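Long-range contacts in FERM, RhoGEF and pleckstrin domain protein 2 (Danio rerio, PDB 6D21), which probably acts, as a whole protein, as a guanine nucleotide exchange factor that activates RAC1, and is represented here by its three-lobed FERM domain: residues Phe189-His194 with Gln214-His219; Lys238-Lys243 with Phe258-Arg263; Ala209-Gln214 with Ile222-Trp227; Leu79-Phe84 with Ser101-Arg106. All blocks are in the same frame, centred on the assembly; numbering follows the deposited sequence.

Interaction 1: residues Phe189-His194 with Gln214-His219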
loop_
_atom_site.group_PDB
_atom_site.type_symbol
_atom_site.label_atom_id
_atom_site.label_comp_id
_atom_site.label_asym_id
_atom_site.label_seq_id
_atom_site.Cartn_x
_atom_site.Cartn_y
_atom_site.Cartn_z
ATOM N N PHE A 189 3.371 -2.405 8.379
ATOM C CA PHE A 189 2.267 -1.583 7.903
ATOM C C PHE A 189 2.755 -0.517 6.929
ATOM O O PHE A 189 3.631 0.275 7.267
ATOM C CB PHE A 189 1.543 -0.916 9.070
ATOM C CG PHE A 189 0.485 0.090 8.645
ATOM C CD1 PHE A 189 -0.677 -0.325 8.008
ATOM C CD2 PHE A 189 0.663 1.444 8.875
ATOM C CE1 PHE A 189 -1.645 0.597 7.620
ATOM C CE2 PHE A 189 -0.308 2.375 8.493
ATOM C CZ PHE A 189 -1.454 1.948 7.876
ATOM N N GLY A 190 2.179 -0.498 5.731
ATOM C CA GLY A 190 2.532 0.497 4.721
ATOM C C GLY A 190 3.872 0.216 4.050
ATOM O O GLY A 190 4.317 0.967 3.188
ATOM N N VAL A 191 4.521 -0.883 4.424
ATOM C CA VAL A 191 5.865 -1.151 3.907
ATOM C C VAL A 191 5.838 -1.776 2.494
ATOM O O VAL A 191 5.094 -2.732 2.233
ATOM C CB VAL A 191 6.645 -2.069 4.878
ATOM C CG1 VAL A 191 7.933 -2.568 4.246
ATOM C CG2 VAL A 191 6.927 -1.338 6.182
ATOM N N ARG A 192 6.627 -1.213 1.582
ATOM C CA ARG A 192 6.842 -1.822 0.270
ATOM C C ARG A 192 8.337 -1.932 -0.025
ATOM O O ARG A 192 9.030 -0.922 -0.158
ATOM C CB ARG A 192 6.138 -1.034 -0.838
ATOM C CG ARG A 192 4.656 -1.408 -1.021
ATOM C CD ARG A 192 3.823 -0.571 -0.105
ATOM N NE ARG A 192 2.380 -0.779 -0.213
ATOM C CZ ARG A 192 1.671 -1.580 0.578
ATOM N NH1 ARG A 192 2.264 -2.297 1.536
ATOM N NH2 ARG A 192 0.356 -1.646 0.420
ATOM N N PHE A 193 8.817 -3.167 -0.142
ATOM C CA PHE A 193 10.244 -3.435 -0.276
ATOM C C PHE A 193 10.774 -3.134 -1.667
ATOM O O PHE A 193 10.137 -3.433 -2.668
ATOM C CB PHE A 193 10.561 -4.898 0.064
ATOM C CG PHE A 193 10.544 -5.208 1.538
ATOM C CD1 PHE A 193 10.655 -4.198 2.483
ATOM C CD2 PHE A 193 10.421 -6.515 1.975
ATOM C CE1 PHE A 193 10.655 -4.490 3.834
ATOM C CE2 PHE A 193 10.415 -6.810 3.324
ATOM C CZ PHE A 193 10.525 -5.796 4.256
ATOM N N HIS A 194 11.958 -2.536 -1.700
ATOM C CA HIS A 194 12.751 -2.409 -2.906
ATOM C C HIS A 194 14.078 -3.092 -2.606
ATOM O O HIS A 194 14.860 -2.576 -1.817
ATOM C CB HIS A 194 12.949 -0.928 -3.291
ATOM C CG HIS A 194 11.665 -0.185 -3.522
ATOM N ND1 HIS A 194 10.823 0.190 -2.495
ATOM C CD2 HIS A 194 11.082 0.252 -4.664
ATOM C CE1 HIS A 194 9.777 0.825 -2.995
ATOM N NE2 HIS A 194 9.907 0.872 -4.309
ATOM N N GLN A 214 13.673 3.619 5.294
ATOM C CA GLN A 214 13.922 2.477 6.158
ATOM C C GLN A 214 14.790 1.449 5.456
ATOM O O GLN A 214 14.786 1.347 4.233
ATOM C CB GLN A 214 12.619 1.825 6.596
ATOM C CG GLN A 214 11.768 2.701 7.452
ATOM C CD GLN A 214 10.311 2.295 7.388
ATOM O OE1 GLN A 214 9.880 1.643 6.438
ATOM N NE2 GLN A 214 9.541 2.684 8.396
ATOM N N VAL A 215 15.534 0.693 6.256
ATOM C CA VAL A 215 16.394 -0.354 5.746
ATOM C C VAL A 215 16.028 -1.655 6.430
ATOM O O VAL A 215 16.000 -1.733 7.666
ATOM C CB VAL A 215 17.881 -0.048 5.988
ATOM C CG1 VAL A 215 18.736 -1.168 5.417
ATOM C CG2 VAL A 215 18.254 1.286 5.368
ATOM N N PHE A 216 15.735 -2.673 5.630
ATOM C CA PHE A 216 15.392 -3.976 6.177
ATOM C C PHE A 216 16.384 -5.029 5.757
ATOM O O PHE A 216 16.874 -5.014 4.633
ATOM C CB PHE A 216 14.005 -4.405 5.725
ATOM C CG PHE A 216 12.889 -3.667 6.388
ATOM C CD1 PHE A 216 12.473 -2.432 5.906
ATOM C CD2 PHE A 216 12.223 -4.223 7.470
ATOM C CE1 PHE A 216 11.425 -1.761 6.502
ATOM C CE2 PHE A 216 11.174 -3.562 8.072
ATOM C CZ PHE A 216 10.771 -2.323 7.593
ATOM N N GLN A 217 16.672 -5.948 6.671
ATOM C CA GLN A 217 17.376 -7.177 6.330
ATOM C C GLN A 217 16.395 -8.296 6.575
ATOM O O GLN A 217 16.040 -8.568 7.720
ATOM C CB GLN A 217 18.641 -7.356 7.165
ATOM C CG GLN A 217 19.550 -8.472 6.689
ATOM C CD GLN A 217 20.850 -8.549 7.477
ATOM O OE1 GLN A 217 21.072 -7.780 8.418
ATOM N NE2 GLN A 217 21.718 -9.478 7.091
ATOM N N GLY A 218 15.933 -8.932 5.501
ATOM C CA GLY A 218 14.814 -9.841 5.613
ATOM C C GLY A 218 13.599 -9.019 5.998
ATOM O O GLY A 218 13.302 -8.028 5.333
ATOM N N HIS A 219 12.909 -9.413 7.071
ATOM C CA HIS A 219 11.725 -8.683 7.537
ATOM C C HIS A 219 11.989 -7.928 8.831
ATOM O O HIS A 219 11.063 -7.413 9.465
ATOM C CB HIS A 219 10.546 -9.634 7.727
ATOM C CG HIS A 219 9.873 -10.025 6.449
ATOM N ND1 HIS A 219 8.626 -9.557 6.093
ATOM C CD2 HIS A 219 10.274 -10.832 5.439
ATOM C CE1 HIS A 219 8.284 -10.067 4.923
ATOM N NE2 HIS A 219 9.267 -10.841 4.503
#

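Interaction 2: residues Lys238-Lys243 with Phe258-Arg263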
loop_
_atom_site.group_PDB
_atom_site.type_symbol
_atom_site.label_atom_id
_atom_site.label_comp_id
_atom_site.label_asym_id
_atom_site.label_seq_id
_atom_site.Cartn_x
_atom_site.Cartn_y
_atom_site.Cartn_z
ATOM N N LYS A 238 22.908 2.045 -11.297
ATOM C CA LYS A 238 22.279 1.048 -10.428
ATOM C C LYS A 238 22.484 1.337 -8.943
ATOM O O LYS A 238 22.002 0.597 -8.097
ATOM C CB LYS A 238 22.799 -0.356 -10.750
ATOM C CG LYS A 238 22.522 -0.819 -12.172
ATOM C CD LYS A 238 23.508 -1.896 -12.595
ATOM C CE LYS A 238 23.659 -2.966 -11.523
ATOM N NZ LYS A 238 24.547 -4.078 -11.966
ATOM N N ARG A 239 23.189 2.420 -8.629
ATOM C CA ARG A 239 23.492 2.765 -7.242
ATOM C C ARG A 239 22.504 3.792 -6.693
ATOM O O ARG A 239 22.232 4.802 -7.334
ATOM C CB ARG A 239 24.919 3.306 -7.127
ATOM C CG ARG A 239 25.947 2.474 -7.873
ATOM C CD ARG A 239 27.102 3.333 -8.362
ATOM N NE ARG A 239 28.370 2.988 -7.728
ATOM C CZ ARG A 239 29.253 3.882 -7.289
ATOM N NH1 ARG A 239 30.390 3.479 -6.722
ATOM N NH2 ARG A 239 28.987 5.179 -7.395
ATOM N N PHE A 240 21.955 3.522 -5.513
ATOM C CA PHE A 240 21.105 4.496 -4.833
ATOM C C PHE A 240 21.883 5.090 -3.660
ATOM O O PHE A 240 22.531 4.371 -2.899
ATOM C CB PHE A 240 19.797 3.858 -4.367
ATOM C CG PHE A 240 18.833 4.831 -3.740
ATOM C CD1 PHE A 240 18.040 5.650 -4.530
ATOM C CD2 PHE A 240 18.714 4.917 -2.358
ATOM C CE1 PHE A 240 17.152 6.541 -3.952
ATOM C CE2 PHE A 240 17.826 5.803 -1.775
ATOM C CZ PHE A 240 17.040 6.615 -2.573
ATOM N N LEU A 241 21.842 6.411 -3.535
ATOM C CA LEU A 241 22.723 7.103 -2.604
ATOM C C LEU A 241 21.949 7.924 -1.574
ATOM O O LEU A 241 21.143 8.786 -1.928
ATOM C CB LEU A 241 23.692 8.014 -3.365
ATOM C CG LEU A 241 24.825 7.384 -4.199
ATOM C CD1 LEU A 241 24.315 6.707 -5.460
ATOM C CD2 LEU A 241 25.826 8.451 -4.564
ATOM N N ILE A 242 22.200 7.645 -0.299
ATOM C CA ILE A 242 21.633 8.430 0.789
ATOM C C ILE A 242 22.719 9.249 1.465
ATOM O O ILE A 242 23.564 8.697 2.162
ATOM C CB ILE A 242 20.961 7.548 1.853
ATOM C CG1 ILE A 242 19.892 6.668 1.229
ATOM C CG2 ILE A 242 20.361 8.410 2.963
ATOM C CD1 ILE A 242 19.345 5.662 2.200
ATOM N N LYS A 243 22.691 10.563 1.263
ATOM C CA LYS A 243 23.639 11.453 1.922
ATOM C C LYS A 243 23.043 12.002 3.217
ATOM O O LYS A 243 22.004 12.664 3.204
ATOM C CB LYS A 243 24.045 12.601 0.993
ATOM C CG LYS A 243 24.557 12.150 -0.375
ATOM C CD LYS A 243 25.669 13.059 -0.908
ATOM C CE LYS A 243 26.532 13.628 0.212
ATOM N NZ LYS A 243 27.918 13.936 -0.255
ATOM N N PHE A 258 23.692 1.835 -1.774
ATOM C CA PHE A 258 22.966 0.589 -1.998
ATOM C C PHE A 258 22.861 0.250 -3.479
ATOM O O PHE A 258 22.371 1.044 -4.278
ATOM C CB PHE A 258 21.568 0.654 -1.388
ATOM C CG PHE A 258 21.570 0.915 0.087
ATOM C CD1 PHE A 258 21.815 -0.114 0.982
ATOM C CD2 PHE A 258 21.351 2.199 0.576
ATOM C CE1 PHE A 258 21.823 0.117 2.338
ATOM C CE2 PHE A 258 21.353 2.441 1.935
ATOM C CZ PHE A 258 21.592 1.394 2.820
ATOM N N LEU A 259 23.311 -0.948 -3.827
ATOM C CA LEU A 259 23.248 -1.422 -5.202
ATOM C C LEU A 259 21.900 -2.059 -5.481
ATOM O O LEU A 259 21.503 -3.015 -4.812
ATOM C CB LEU A 259 24.366 -2.422 -5.469
ATOM C CG LEU A 259 24.739 -2.668 -6.928
ATOM C CD1 LEU A 259 24.921 -1.347 -7.663
ATOM C CD2 LEU A 259 26.007 -3.513 -7.002
ATOM N N MET A 260 21.188 -1.531 -6.468
ATOM C CA MET A 260 19.892 -2.094 -6.815
ATOM C C MET A 260 19.980 -2.879 -8.127
ATOM O O MET A 260 21.045 -2.937 -8.752
ATOM C CB MET A 260 18.847 -0.983 -6.886
ATOM C CG MET A 260 18.822 -0.155 -5.608
ATOM S SD MET A 260 17.398 0.925 -5.421
ATOM C CE MET A 260 16.060 -0.236 -5.687
ATOM N N GLY A 261 18.865 -3.490 -8.525
ATOM C CA GLY A 261 18.846 -4.421 -9.645
ATOM C C GLY A 261 19.052 -3.803 -11.015
ATOM O O GLY A 261 19.830 -4.311 -11.824
ATOM N N SER A 262 18.341 -2.713 -11.281
ATOM C CA SER A 262 18.507 -1.971 -12.525
ATOM C C SER A 262 18.499 -0.468 -12.270
ATOM O O SER A 262 18.162 -0.012 -11.169
ATOM C CB SER A 262 17.406 -2.339 -13.516
ATOM O OG SER A 262 16.131 -2.222 -12.910
ATOM N N ARG A 263 18.874 0.291 -13.293
ATOM C CA ARG A 263 18.831 1.745 -13.233
ATOM C C ARG A 263 17.389 2.211 -13.058
ATOM O O ARG A 263 17.103 3.115 -12.270
ATOM C CB ARG A 263 19.448 2.346 -14.500
ATOM C CG ARG A 263 19.995 3.753 -14.326
ATOM C CD ARG A 263 19.139 4.788 -15.030
ATOM N NE ARG A 263 18.803 4.378 -16.390
ATOM C CZ ARG A 263 19.614 4.504 -17.435
ATOM N NH1 ARG A 263 20.827 5.025 -17.283
ATOM N NH2 ARG A 263 19.214 4.097 -18.634
#

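Interaction 3: residues Ala209-Gln214 with Ile222-Trp227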
loop_
_atom_site.group_PDB
_atom_site.type_symbol
_atom_site.label_atom_id
_atom_site.label_comp_id
_atom_site.label_asym_id
_atom_site.label_seq_id
_atom_site.Cartn_x
_atom_site.Cartn_y
_atom_site.Cartn_z
ATOM N N ALA A 209 8.662 5.849 3.880
ATOM C CA ALA A 209 7.426 6.021 4.630
ATOM C C ALA A 209 7.326 7.449 5.139
ATOM O O ALA A 209 8.206 8.265 4.864
ATOM C CB ALA A 209 7.369 5.036 5.771
ATOM N N HIS A 210 6.264 7.747 5.892
ATOM C CA HIS A 210 5.955 9.129 6.277
ATOM C C HIS A 210 7.102 9.831 6.999
ATOM O O HIS A 210 7.230 11.050 6.903
ATOM C CB HIS A 210 4.696 9.184 7.160
ATOM C CG HIS A 210 4.785 8.350 8.397
ATOM N ND1 HIS A 210 5.340 8.813 9.574
ATOM C CD2 HIS A 210 4.389 7.080 8.642
ATOM C CE1 HIS A 210 5.284 7.860 10.488
ATOM N NE2 HIS A 210 4.716 6.796 9.945
ATOM N N MET A 211 7.938 9.064 7.699
ATOM C CA MET A 211 9.007 9.654 8.512
ATOM C C MET A 211 10.341 9.734 7.770
ATOM O O MET A 211 11.250 10.463 8.181
ATOM C CB MET A 211 9.200 8.849 9.802
ATOM C CG MET A 211 10.070 7.586 9.650
ATOM S SD MET A 211 9.435 6.245 8.603
ATOM C CE MET A 211 8.057 5.622 9.573
ATOM N N GLY A 212 10.482 8.955 6.701
ATOM C CA GLY A 212 11.745 8.921 5.986
ATOM C C GLY A 212 12.070 7.558 5.415
ATOM O O GLY A 212 11.163 6.806 5.057
ATOM N N LEU A 213 13.356 7.226 5.316
ATOM C CA LEU A 213 13.724 5.957 4.676
ATOM C C LEU A 213 13.943 4.849 5.702
ATOM O O LEU A 213 14.332 5.101 6.844
ATOM C CB LEU A 213 14.969 6.119 3.802
ATOM C CG LEU A 213 14.707 6.518 2.344
ATOM C CD1 LEU A 213 14.166 7.941 2.222
ATOM C CD2 LEU A 213 15.953 6.371 1.520
ATOM N N GLN A 214 13.673 3.619 5.294
ATOM C CA GLN A 214 13.922 2.477 6.158
ATOM C C GLN A 214 14.790 1.449 5.456
ATOM O O GLN A 214 14.786 1.347 4.233
ATOM C CB GLN A 214 12.619 1.825 6.596
ATOM C CG GLN A 214 11.768 2.701 7.452
ATOM C CD GLN A 214 10.311 2.295 7.388
ATOM O OE1 GLN A 214 9.880 1.643 6.438
ATOM N NE2 GLN A 214 9.541 2.684 8.396
ATOM N N ILE A 222 16.539 -2.813 10.161
ATOM C CA ILE A 222 17.867 -2.513 10.695
ATOM C C ILE A 222 18.081 -1.025 10.986
ATOM O O ILE A 222 18.913 -0.672 11.819
ATOM C CB ILE A 222 18.978 -2.977 9.728
ATOM C CG1 ILE A 222 18.655 -4.363 9.184
ATOM C CG2 ILE A 222 20.323 -3.004 10.428
ATOM C CD1 ILE A 222 18.626 -5.423 10.260
ATOM N N ASN A 223 17.336 -0.151 10.312
ATOM C CA ASN A 223 17.594 1.281 10.447
ATOM C C ASN A 223 16.512 2.187 9.889
ATOM O O ASN A 223 15.802 1.810 8.969
ATOM C CB ASN A 223 18.919 1.630 9.771
ATOM C CG ASN A 223 19.819 2.450 10.663
ATOM O OD1 ASN A 223 19.375 3.402 11.313
ATOM N ND2 ASN A 223 21.089 2.077 10.713
ATOM N N THR A 224 16.413 3.386 10.458
ATOM C CA THR A 224 15.492 4.418 9.997
ATOM C C THR A 224 16.188 5.772 9.897
ATOM O O THR A 224 16.731 6.277 10.886
ATOM C CB THR A 224 14.275 4.556 10.934
ATOM O OG1 THR A 224 13.496 3.346 10.900
ATOM C CG2 THR A 224 13.404 5.733 10.502
ATOM N N PHE A 225 16.168 6.358 8.701
ATOM C CA PHE A 225 16.730 7.693 8.487
ATOM C C PHE A 225 15.614 8.702 8.308
ATOM O O PHE A 225 14.957 8.743 7.261
ATOM C CB PHE A 225 17.659 7.698 7.272
ATOM C CG PHE A 225 18.696 6.612 7.315
ATOM C CD1 PHE A 225 19.728 6.663 8.237
ATOM C CD2 PHE A 225 18.624 5.525 6.452
ATOM C CE1 PHE A 225 20.690 5.655 8.293
ATOM C CE2 PHE A 225 19.579 4.512 6.503
ATOM C CZ PHE A 225 20.610 4.580 7.427
ATOM N N ASN A 226 15.387 9.502 9.344
ATOM C CA ASN A 226 14.350 10.516 9.311
ATOM C C ASN A 226 14.678 11.559 8.274
ATOM O O ASN A 226 15.848 11.751 7.940
ATOM C CB ASN A 226 14.190 11.177 10.676
ATOM C CG ASN A 226 13.823 10.192 11.755
ATOM O OD1 ASN A 226 12.795 9.519 11.673
ATOM N ND2 ASN A 226 14.675 10.080 12.768
ATOM N N TRP A 227 13.649 12.232 7.767
ATOM C CA TRP A 227 13.861 13.296 6.792
ATOM C C TRP A 227 14.852 14.331 7.297
ATOM O O TRP A 227 15.677 14.828 6.530
ATOM C CB TRP A 227 12.552 13.995 6.441
ATOM C CG TRP A 227 11.506 13.121 5.858
ATOM C CD1 TRP A 227 10.262 12.897 6.367
ATOM C CD2 TRP A 227 11.596 12.346 4.653
ATOM N NE1 TRP A 227 9.563 12.041 5.551
ATOM C CE2 TRP A 227 10.360 11.684 4.495
ATOM C CE3 TRP A 227 12.593 12.150 3.696
ATOM C CZ2 TRP A 227 10.095 10.843 3.413
ATOM C CZ3 TRP A 227 12.328 11.307 2.620
ATOM C CH2 TRP A 227 11.092 10.669 2.488
HETATM O O HOH W 1 10.991 3.381 10.988
#

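Interaction 4: residues Leu79-Phe84 with Ser101-Arg106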
loop_
_atom_site.group_PDB
_atom_site.type_symbol
_atom_site.label_atom_id
_atom_site.label_comp_id
_atom_site.label_asym_id
_atom_site.label_seq_id
_atom_site.Cartn_x
_atom_site.Cartn_y
_atom_site.Cartn_z
ATOM N N LEU A 79 -7.309 0.833 -7.701
ATOM C CA LEU A 79 -7.098 1.860 -6.680
ATOM C C LEU A 79 -6.187 1.307 -5.577
ATOM O O LEU A 79 -6.377 0.171 -5.139
ATOM C CB LEU A 79 -8.443 2.293 -6.097
ATOM C CG LEU A 79 -8.394 3.423 -5.063
ATOM C CD1 LEU A 79 -7.899 4.724 -5.723
ATOM C CD2 LEU A 79 -9.772 3.569 -4.498
ATOM N N SER A 80 -5.199 2.095 -5.138
ATOM C CA SER A 80 -4.285 1.670 -4.081
ATOM C C SER A 80 -3.890 2.863 -3.211
ATOM O O SER A 80 -3.808 3.996 -3.714
ATOM C CB SER A 80 -3.014 1.027 -4.662
ATOM O OG SER A 80 -3.313 -0.166 -5.365
ATOM N N VAL A 81 -3.603 2.611 -1.933
ATOM C CA VAL A 81 -2.983 3.648 -1.096
ATOM C C VAL A 81 -1.549 3.874 -1.582
ATOM O O VAL A 81 -0.794 2.921 -1.742
ATOM C CB VAL A 81 -2.957 3.271 0.392
ATOM C CG1 VAL A 81 -2.141 4.302 1.193
ATOM C CG2 VAL A 81 -4.397 3.131 0.940
ATOM N N LYS A 82 -1.201 5.117 -1.872
ATOM C CA LYS A 82 0.166 5.473 -2.265
ATOM C C LYS A 82 0.969 5.962 -1.051
ATOM O O LYS A 82 2.151 5.657 -0.904
ATOM C CB LYS A 82 0.142 6.570 -3.340
ATOM C CG LYS A 82 1.243 6.485 -4.389
ATOM C CD LYS A 82 2.562 7.047 -3.914
ATOM C CE LYS A 82 3.584 7.060 -5.053
ATOM N NZ LYS A 82 3.955 5.683 -5.493
ATOM N N PHE A 83 0.313 6.745 -0.194
ATOM C CA PHE A 83 0.964 7.352 0.973
ATOM C C PHE A 83 0.260 6.942 2.263
ATOM O O PHE A 83 -0.897 7.291 2.461
ATOM C CB PHE A 83 0.952 8.890 0.863
ATOM C CG PHE A 83 1.630 9.421 -0.378
ATOM C CD1 PHE A 83 3.000 9.300 -0.542
ATOM C CD2 PHE A 83 0.898 10.056 -1.368
ATOM C CE1 PHE A 83 3.633 9.804 -1.675
ATOM C CE2 PHE A 83 1.520 10.550 -2.506
ATOM C CZ PHE A 83 2.891 10.417 -2.661
ATOM N N PHE A 84 0.942 6.211 3.138
ATOM C CA PHE A 84 0.337 5.802 4.397
ATOM C C PHE A 84 0.661 6.837 5.482
ATOM O O PHE A 84 1.832 7.093 5.772
ATOM C CB PHE A 84 0.838 4.405 4.828
ATOM C CG PHE A 84 0.345 3.268 3.954
ATOM C CD1 PHE A 84 0.944 2.998 2.738
ATOM C CD2 PHE A 84 -0.686 2.445 4.387
ATOM C CE1 PHE A 84 0.508 1.941 1.934
ATOM C CE2 PHE A 84 -1.127 1.382 3.611
ATOM C CZ PHE A 84 -0.533 1.128 2.377
ATOM N N SER A 101 -8.952 0.369 5.575
ATOM C CA SER A 101 -9.132 -0.990 6.092
ATOM C C SER A 101 -9.152 -2.040 4.944
ATOM O O SER A 101 -8.666 -3.154 5.106
ATOM C CB SER A 101 -10.405 -1.097 6.949
ATOM O OG SER A 101 -11.583 -1.065 6.182
ATOM N N LEU A 102 -9.684 -1.666 3.787
ATOM C CA LEU A 102 -9.652 -2.545 2.610
ATOM C C LEU A 102 -8.250 -2.682 2.049
ATOM O O LEU A 102 -7.915 -3.707 1.471
ATOM C CB LEU A 102 -10.574 -2.028 1.504
ATOM C CG LEU A 102 -12.073 -2.055 1.799
ATOM C CD1 LEU A 102 -12.840 -1.381 0.662
ATOM C CD2 LEU A 102 -12.543 -3.487 2.013
ATOM N N GLN A 103 -7.434 -1.650 2.191
ATOM C CA GLN A 103 -6.033 -1.768 1.766
ATOM C C GLN A 103 -5.291 -2.776 2.655
ATOM O O GLN A 103 -4.483 -3.587 2.192
ATOM C CB GLN A 103 -5.342 -0.404 1.826
ATOM C CG GLN A 103 -3.846 -0.437 1.444
ATOM C CD GLN A 103 -3.660 -0.705 -0.033
ATOM O OE1 GLN A 103 -4.155 0.041 -0.879
ATOM N NE2 GLN A 103 -2.979 -1.787 -0.349
ATOM N N ILE A 104 -5.537 -2.696 3.956
ATOM C CA ILE A 104 -4.974 -3.680 4.888
ATOM C C ILE A 104 -5.466 -5.084 4.553
ATOM O O ILE A 104 -4.709 -6.054 4.574
ATOM C CB ILE A 104 -5.353 -3.312 6.353
ATOM C CG1 ILE A 104 -4.691 -1.987 6.734
ATOM C CG2 ILE A 104 -4.927 -4.413 7.307
ATOM C CD1 ILE A 104 -5.373 -1.299 7.907
ATOM N N LYS A 105 -6.763 -5.192 4.278
ATOM C CA LYS A 105 -7.351 -6.471 3.909
ATOM C C LYS A 105 -6.588 -7.056 2.717
ATOM O O LYS A 105 -6.212 -8.233 2.719
ATOM C CB LYS A 105 -8.833 -6.300 3.582
ATOM C CG LYS A 105 -9.545 -7.588 3.191
ATOM C CD LYS A 105 -11.053 -7.378 3.172
ATOM C CE LYS A 105 -11.770 -8.622 2.648
ATOM N NZ LYS A 105 -13.232 -8.406 2.783
ATOM N N ARG A 106 -6.324 -6.214 1.721
ATOM C CA ARG A 106 -5.561 -6.634 0.539
ATOM C C ARG A 106 -4.129 -7.081 0.858
ATOM O O ARG A 106 -3.642 -8.107 0.352
ATOM C CB ARG A 106 -5.499 -5.491 -0.483
ATOM C CG ARG A 106 -4.819 -5.913 -1.815
ATOM C CD ARG A 106 -4.530 -4.706 -2.696
ATOM N NE ARG A 106 -5.733 -4.226 -3.369
ATOM C CZ ARG A 106 -5.793 -3.078 -4.041
ATOM N NH1 ARG A 106 -4.724 -2.290 -4.108
ATOM N NH2 ARG A 106 -6.913 -2.721 -4.652
#

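Interaction 1: residues Phe189-His194 with Gln214-His219
Gln214, where the segment 214-219 starts on its strand, points its CB toward the loop 189-194, and its OE1 lies 4.2 Å from Val191 CG2, a loose contact between an amide oxygen and a methyl group. Phe216, two residues on and on the same side of the strand, is the main partner. Its CG stands opposite the carbonyl carbon and beside the backbone N (chi1 -73°), which turns the ring to the loop. Phe193 sets its CE1 over one face of that ring, near the rim, 3.4 Å from Phe216 CD1. The two planes are 54° apart, an oblique pair. Val191 CG2 approaches Phe216 CZ at 4.2 Å. With Phe216 cut back to an alanine, Phe193 CE1 and Val191 CG2 would probably face a gap and the Phe193 ring would be freer to turn. At Gly218, whose positive phi suits glycine as the chain leaves the strand, the carbonyl O lies 3.7 Å from Phe193 CZ. His219 completes the aromatic cluster: Phe193 points its edge at the imidazole face in a T-shaped arrangement, with CE2 over the ring centre. The loop 189-194 thus lies between the central helical lobe and the PH-like lobe: Arg192 forms a salt bridge with Asp107 of helix 94-110, while Phe193 and Phe216 both rest on Asn205 of strand 203-209.

Interaction 2: residues Lys238-Lys243 with Phe258-Arg263
Lys238-Lys243 and Phe258-Arg263 belong to an antiparallel beta hairpin in the PH-like C-terminal lobe of the FERM domain, where Phe240 and Phe258 form a hydrogen-bonded pair and Arg239 and Leu259 a non-hydrogen-bonded one. Phe240 N gives a nearly straight bond to Phe258 O (2.8 Å), and Phe258 N returns one to Phe240 O. On the face carrying the two phenylalanines, Ile242 CD1 meets the edge of the Phe258 ring at CE2, 3.8 Å away. Apolar residues suit this buried face, which helix 263-281 covers with Cys266 and Trp270 against Phe240. Lys238, at the mouth of the hairpin, can be followed outward. Its CB lies 3.7 Å from Met260 O and also touches Leu259 CD1; CG reaches the backbone of Ser262 and Arg263; the chain then bends (chi3 47°), bringing CE 3.8 Å from Met260 O, and NZ at the tip ends 4.7 Å from Gly261 O. A long aliphatic chain suits this exposed end of the hairpin, packing on backbone as it runs outward. Met260 SD comes within 3.9 Å of Phe240 CB, part of an oblique Met-aromatic contact. Met260 N donates to Lys238 O at 2.8 Å, with an N-H...O angle of 171°.

Interaction 3: residues Ala209-Gln214 with Ile222-Trp227
The hairpin of strands 212-217 and 220-226 in the PH-like lobe opens here at its mouth, where a type I turn from Ala209 to Gly212 meets Trp227. The indole NE1 donates to His210 O (2.9 Å), which lies near the ring plane, while Trp227 N bonds to Met211 O. Gly212 CA sits over the six-membered ring, 3.6 Å from its centroid, a CH-pi contact. A side chain at Gly212 would collide with Phe225 O, hence the glycine. Leu213 and Phe225 exchange backbone bonds, and Leu213 CD1 packs on Trp227 CZ3 at 3.9 Å. Gln214 and Thr224 lie side by side; a water accepts from Gln214 NE2 and lies very close to Thr224 OG1, a doubtfully short contact. A leucine in place of Trp227 would probably leave His210 O without this donor and Gly212 without its aromatic cover. The indole, also met by His277 of helix 263-281, thus serves the turn twice, its N-H satisfying a carbonyl and its pi face receiving a C-H.

Interaction 4: residues Leu79-Phe84 with Ser101-Arg106
Strand 79-81 and helix 101-106 run at 94° to each other, their axes 8.8 Å apart at closest approach, and Val81 and Gln103 bring their backbones nearest. Two long polar side chains of the helix, one turn apart, span that gap. Gln103 leaves with CG opposite its backbone N (chi1 178°) and bends at the next bond, so that OE1 accepts from Val81 N at 2.8 Å. That bond is almost straight at the hydrogen, although the N-H comes from above the amide plane. The aliphatic part of the same glutamine packs as a hydrocarbon: CG touches Val81 CG2 at 3.6 Å and Phe84 CZ at 3.8 Å, and the phenyl and amide planes stand 77° apart. Arg106 presents its guanidinium end-on, NH2 and NH1 both donating to Leu79 O at 3.0 and 3.1 Å. NH1 also donates to Ser80 OG at 2.8 Å, and this hydroxyl has a second partner in Glu48. The strand belongs to the ubiquitin-like lobe and the helix to the central helical lobe, joined here in a largely buried interface. Glutamine suits its place by pairing a buried backbone N-H with an apolar flank; arginine suits its own by offering N-H groups to a backbone carbonyl and a hydroxyl at once. Ser80 OG links Arg106 to Glu48, whose carboxylate would probably favour the charged guanidinium although Arg78 lies close by.

How the interactions relate
The four contacts trace the joints and the C-terminal lobe of the cloverleaf-like FERM domain. Interaction 4 joins the ubiquitin-like lobe to the central one, and the loop of interaction 1 packs on it, Phe189 CZ lying 3.6 Å from Phe84 CD2. Interactions 1 and 3 share Gln214 on strand 212-217 and reach the same sheet, with centres 10 Å apart; Asn223 and Ile222 both pair with Val215 there, a classic beta bulge. Interaction 2 belongs to the same sheet and meets interaction 3 in the core, where Ile242 CD1 is 3.5 Å from Leu213 CD2. Interactions 2 and 4 do not touch, their nearest atoms being about 13 Å apart.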